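Local coordinates for protein serine protease inhibitor 1 (Coprinopsis cinerea, PDB 3VWC) that probably inhibits serine-type endopeptidases, as a single-chain beta-trefoil protein of the I66 peptidase inhibitor family, at residues A[42-46]-A[57-61]; A[10-14]-A[109-113]. All coordinates share one frame; numbering follows the deposited sequence.

How the contacts relate
Contact 1 and contact 2 belong to the same beta-trefoil chain, with centres about 18 Å apart and nearest atoms about 7 Å apart, so they do not touch. Both reach the large antiparallel sheet: 57-61 closes strand 54-59, the loop 42-46 leads into strand 46-51, and 10-14 leaves the end of strand 5-11, which lies next to 46-51. The backbone of W46 is hydrogen-bonded to Y7 on 5-11, which ties contact 1 to the strand that ends in 10-14. In sequence, 42-46 and 57-61 both fall between the two halves of contact 2, a local pairing within a closure spanning 95 residues. Each contact centre lies about 11 Å from that of the chain, and in each a water bridges the segments.

Contact 1: A[42-46]-A[57-61]; sequences SGNSW and LYCKG
At the open end of the beta hairpin formed by strands 46-51 and 54-59 of the beta-trefoil, the loop entering the first strand lies against the end of the second, and W46 meets C59 there. C59 CB sits over one face of the indole, 3.7 Å from the centroid of the six-membered ring and only 3° off its normal, a CH-pi contact. With SG anti to the backbone N (chi1 -176°), the sulfur reaches over the five-membered ring, 4.4 Å from its centroid, as a Cys sulfur-aromatic contact. L57 CB approaches the same indole near its plane, 4.0 Å from W46 CE3. The backbones meet through W46 CA and Y58 O, a CA-H...O contact of 3.1 Å.

Farther along, water 1 takes the place of direct bonds: it accepts from K60 N (2.6 Å) and donates to G43 O and S45 O, tying three backbone groups at the turn. The extended K60 chain runs along the loop, with CG 3.4 Å from G43 O, and its NZ is bonded to the carbonyls of R20 and P21. N44 OD1 lies 3.3 Å from C59 SG, and its hydrogen bond comes from R20 N.

W46 NE1 is hydrogen-bonded to V18 O, and the W46 ring also meets that of W108. Strand 62-67 flanks the site through V64, which touches both W46 and L57, while strand 5-11 contributes V9 against W46.

Contact 2: A[10-14]-A[109-113]; sequences TSKVN and VVPAD
V110 is the first residue of 109-113 to meet the turn at 10-14, with its side chain set against S11, V13 and N14. Its CB lies 3.7 Å from S11 OG, and both methyls border the S11 hydroxyl, CG1 lying also 4.0 Å from N14 ND2 and CG2 also near S11 CB. The hydroxyl that rests on this valine is itself engaged. S11 OG, anti to its own backbone nitrogen (chi1 169°), accepts a hydrogen bond from V13 N at 3.1 Å, with an N-H...O angle of 142°, and so closes an ST turn that fixes where V13 stands.

V13 CG2 lies against V110 on two counts, 3.4 Å from the carbonyl oxygen V110 O and 4.2 Å from the methyl carbon V110 CG1, the two valine side chains passing at a slant. Next along, P111 turns its ring from the turn and touches Q118, E121 and R123, so it offers V13 little more than its carbonyl oxygen. A112 then gives the other branch of V13 its seat, with V13 CG1 3.6 Å from A112 O. That same carbonyl accepts a hydrogen bond from water 2 at 3.0 Å, and the water accepts in turn from N14 ND2. The other end of the N14 amide, OD1, takes a hydrogen bond from L16 N.

No direct hydrogen bond links the two segments; one water, the V13-V110 methyl contact and van der Waals contacts of S11 and V13 join them. F141 on strand 141-145 touches V110 as well. This is loop-to-loop packing within a beta-trefoil, an ST turn leaving strand 5-11 resting on the loop that follows strand 107-109.

Contact 1: A[42-46]-A[57-61]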
loop_
_atom_site.group_PDB
_atom_site.type_symbol
_atom_site.label_atom_id
_atom_site.label_comp_id
_atom_site.label_asym_id
_atom_site.label_seq_id
_atom_site.Cartn_x
_atom_site.Cartn_y
_atom_site.Cartn_z
ATOM N N SER A 42 -15.169 2.204 3.388
ATOM C CA SER A 42 -15.820 0.988 2.918
ATOM C C SER A 42 -15.364 0.571 1.520
ATOM O O SER A 42 -14.914 1.402 0.709
ATOM C CB SER A 42 -17.343 1.134 2.962
ATOM O OG SER A 42 -17.741 1.757 4.169
ATOM N N GLY A 43 -15.493 -0.726 1.241
ATOM C CA GLY A 43 -15.197 -1.274 -0.080
ATOM C C GLY A 43 -13.711 -1.370 -0.383
ATOM O O GLY A 43 -13.315 -1.455 -1.563
ATOM N N ASN A 44 -12.891 -1.307 0.679
ATOM C CA ASN A 44 -11.432 -1.229 0.532
ATOM C C ASN A 44 -10.745 -2.489 0.975
ATOM O O ASN A 44 -9.623 -2.450 1.479
ATOM C CB ASN A 44 -10.846 -0.029 1.281
ATOM C CG ASN A 44 -10.965 1.231 0.487
ATOM O OD1 ASN A 44 -10.360 1.350 -0.582
ATOM N ND2 ASN A 44 -11.916 2.098 0.888
ATOM N N SER A 45 -11.377 -3.619 0.703
ATOM C CA SER A 45 -10.639 -4.881 0.718
ATOM C C SER A 45 -9.818 -4.985 -0.547
ATOM O O SER A 45 -10.323 -4.937 -1.682
ATOM C CB SER A 45 -11.589 -6.077 0.862
ATOM O OG SER A 45 -12.264 -6.032 2.111
ATOM N N TRP A 46 -8.524 -5.057 -0.346
ATOM C CA TRP A 46 -7.594 -5.172 -1.427
ATOM C C TRP A 46 -7.566 -6.614 -1.886
ATOM O O TRP A 46 -7.760 -7.523 -1.085
ATOM C CB TRP A 46 -6.209 -4.764 -0.891
ATOM C CG TRP A 46 -6.034 -3.280 -0.647
ATOM C CD1 TRP A 46 -6.678 -2.510 0.287
ATOM C CD2 TRP A 46 -5.131 -2.419 -1.334
ATOM N NE1 TRP A 46 -6.172 -1.217 0.254
ATOM C CE2 TRP A 46 -5.292 -1.110 -0.781
ATOM C CE3 TRP A 46 -4.296 -2.579 -2.456
ATOM C CZ2 TRP A 46 -4.535 -0.019 -1.214
ATOM C CZ3 TRP A 46 -3.512 -1.486 -2.879
ATOM C CH2 TRP A 46 -3.657 -0.215 -2.261
ATOM N N LEU A 57 -1.380 -5.673 -6.651
ATOM C CA LEU A 57 -2.256 -5.326 -5.549
ATOM C C LEU A 57 -3.406 -4.449 -6.057
ATOM O O LEU A 57 -3.159 -3.367 -6.599
ATOM C CB LEU A 57 -1.447 -4.567 -4.461
ATOM C CG LEU A 57 -0.212 -5.369 -3.969
ATOM C CD1 LEU A 57 0.765 -4.471 -3.177
ATOM C CD2 LEU A 57 -0.672 -6.486 -3.104
ATOM N N TYR A 58 -4.620 -4.893 -5.782
ATOM C CA TYR A 58 -5.794 -4.239 -6.366
ATOM C C TYR A 58 -6.625 -3.541 -5.294
ATOM O O TYR A 58 -6.981 -4.143 -4.292
ATOM C CB TYR A 58 -6.671 -5.220 -7.170
ATOM C CG TYR A 58 -6.078 -5.741 -8.470
ATOM C CD1 TYR A 58 -6.318 -5.106 -9.706
ATOM C CD2 TYR A 58 -5.234 -6.835 -8.455
ATOM C CE1 TYR A 58 -5.772 -5.604 -10.890
ATOM C CE2 TYR A 58 -4.702 -7.348 -9.628
ATOM C CZ TYR A 58 -4.962 -6.719 -10.844
ATOM O OH TYR A 58 -4.355 -7.189 -12.011
ATOM N N CYS A 59 -6.990 -2.283 -5.584
ATOM C CA CYS A 59 -7.881 -1.496 -4.739
ATOM C C CYS A 59 -9.055 -0.988 -5.562
ATOM O O CYS A 59 -8.905 -0.212 -6.510
ATOM C CB CYS A 59 -7.136 -0.322 -4.095
ATOM S SG CYS A 59 -8.140 0.657 -2.941
ATOM N N LYS A 60 -10.224 -1.351 -5.070
ATOM C CA LYS A 60 -11.467 -1.183 -5.821
ATOM C C LYS A 60 -11.311 -1.602 -7.289
ATOM O O LYS A 60 -11.826 -0.959 -8.210
ATOM C CB LYS A 60 -11.989 0.248 -5.661
ATOM C CG LYS A 60 -12.433 0.478 -4.233
ATOM C CD LYS A 60 -13.027 1.867 -4.020
ATOM C CE LYS A 60 -13.485 2.069 -2.573
ATOM N NZ LYS A 60 -14.196 3.402 -2.368
ATOM N N GLY A 61 -10.573 -2.686 -7.502
ATOM C CA GLY A 61 -10.594 -3.375 -8.783
ATOM C C GLY A 61 -9.482 -2.925 -9.700
ATOM O O GLY A 61 -9.392 -3.371 -10.831
HETATM O O HOH W 1 -11.006 -2.301 -2.775
#

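Contact 2: A[10-14]-A[109-113]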
loop_
_atom_site.group_PDB
_atom_site.type_symbol
_atom_site.label_atom_id
_atom_site.label_comp_id
_atom_site.label_asym_id
_atom_site.label_seq_id
_atom_site.Cartn_x
_atom_site.Cartn_y
_atom_site.Cartn_z
ATOM N N THR A 10 -4.187 -1.551 6.844
ATOM C CA THR A 10 -4.065 -0.323 7.638
ATOM C C THR A 10 -2.604 0.083 7.774
ATOM O O THR A 10 -1.700 -0.741 7.627
ATOM C CB THR A 10 -4.597 -0.512 9.064
ATOM O OG1 THR A 10 -3.975 -1.680 9.651
ATOM C CG2 THR A 10 -6.115 -0.716 9.013
ATOM N N SER A 11 -2.401 1.372 7.953
ATOM C CA SER A 11 -1.085 1.955 8.246
ATOM C C SER A 11 -0.709 1.842 9.711
ATOM O O SER A 11 -1.496 2.172 10.566
ATOM C CB SER A 11 -1.096 3.422 7.856
ATOM O OG SER A 11 0.066 4.112 8.349
ATOM N N LYS A 12 0.514 1.403 10.016
ATOM C CA LYS A 12 0.943 1.328 11.395
ATOM C C LYS A 12 1.135 2.709 12.025
ATOM O O LYS A 12 1.183 2.821 13.246
ATOM C CB LYS A 12 2.250 0.524 11.495
ATOM C CG LYS A 12 2.055 -1.013 11.342
ATOM C CD LYS A 12 1.547 -1.687 12.628
ATOM C CE LYS A 12 2.676 -2.017 13.548
ATOM N NZ LYS A 12 2.100 -2.389 14.869
ATOM N N VAL A 13 1.249 3.753 11.198
ATOM C CA VAL A 13 1.397 5.140 11.722
ATOM C C VAL A 13 0.186 5.518 12.570
ATOM O O VAL A 13 0.325 6.149 13.633
ATOM C CB VAL A 13 1.443 6.159 10.559
ATOM C CG1 VAL A 13 1.362 7.641 11.090
ATOM C CG2 VAL A 13 2.721 5.942 9.835
ATOM N N ASN A 14 -0.992 5.205 12.082
ATOM C CA ASN A 14 -2.196 5.832 12.652
ATOM C C ASN A 14 -3.341 4.859 12.803
ATOM O O ASN A 14 -4.396 5.204 13.343
ATOM C CB ASN A 14 -2.570 7.073 11.836
ATOM C CG ASN A 14 -2.570 6.800 10.350
ATOM O OD1 ASN A 14 -2.967 5.735 9.933
ATOM N ND2 ASN A 14 -2.079 7.750 9.564
ATOM N N VAL A 109 5.000 4.486 1.769
ATOM C CA VAL A 109 5.298 5.286 2.960
ATOM C C VAL A 109 4.106 6.204 3.305
ATOM O O VAL A 109 3.551 6.928 2.445
ATOM C CB VAL A 109 6.550 6.195 2.756
ATOM C CG1 VAL A 109 6.803 7.071 3.980
ATOM C CG2 VAL A 109 7.781 5.333 2.468
ATOM N N VAL A 110 3.616 6.105 4.545
ATOM C CA VAL A 110 2.612 7.070 5.047
ATOM C C VAL A 110 3.382 7.982 6.009
ATOM O O VAL A 110 3.900 7.506 7.033
ATOM C CB VAL A 110 1.489 6.326 5.805
ATOM C CG1 VAL A 110 0.551 7.351 6.566
ATOM C CG2 VAL A 110 0.679 5.547 4.820
ATOM N N PRO A 111 3.529 9.286 5.675
ATOM C CA PRO A 111 4.277 10.155 6.608
ATOM C C PRO A 111 3.664 10.176 8.006
ATOM O O PRO A 111 2.434 10.062 8.188
ATOM C CB PRO A 111 4.166 11.548 5.975
ATOM C CG PRO A 111 3.824 11.317 4.520
ATOM C CD PRO A 111 3.031 10.025 4.479
ATOM N N ALA A 112 4.518 10.430 8.997
ATOM C CA ALA A 112 4.047 10.317 10.393
ATOM C C ALA A 112 3.003 11.338 10.709
ATOM O O ALA A 112 2.098 11.096 11.540
ATOM C CB ALA A 112 5.207 10.368 11.367
ATOM N N ASP A 113 3.070 12.464 10.005
ATOM C CA ASP A 113 2.090 13.548 10.197
ATOM C C ASP A 113 0.916 13.489 9.186
ATOM O O ASP A 113 0.244 14.522 8.950
ATOM C CB ASP A 113 2.803 14.918 10.180
ATOM C CG ASP A 113 3.287 15.314 8.802
ATOM O OD1 ASP A 113 3.473 16.521 8.562
ATOM O OD2 ASP A 113 3.558 14.408 8.008
HETATM O O HOH W 2 -0.755 10.482 10.798
#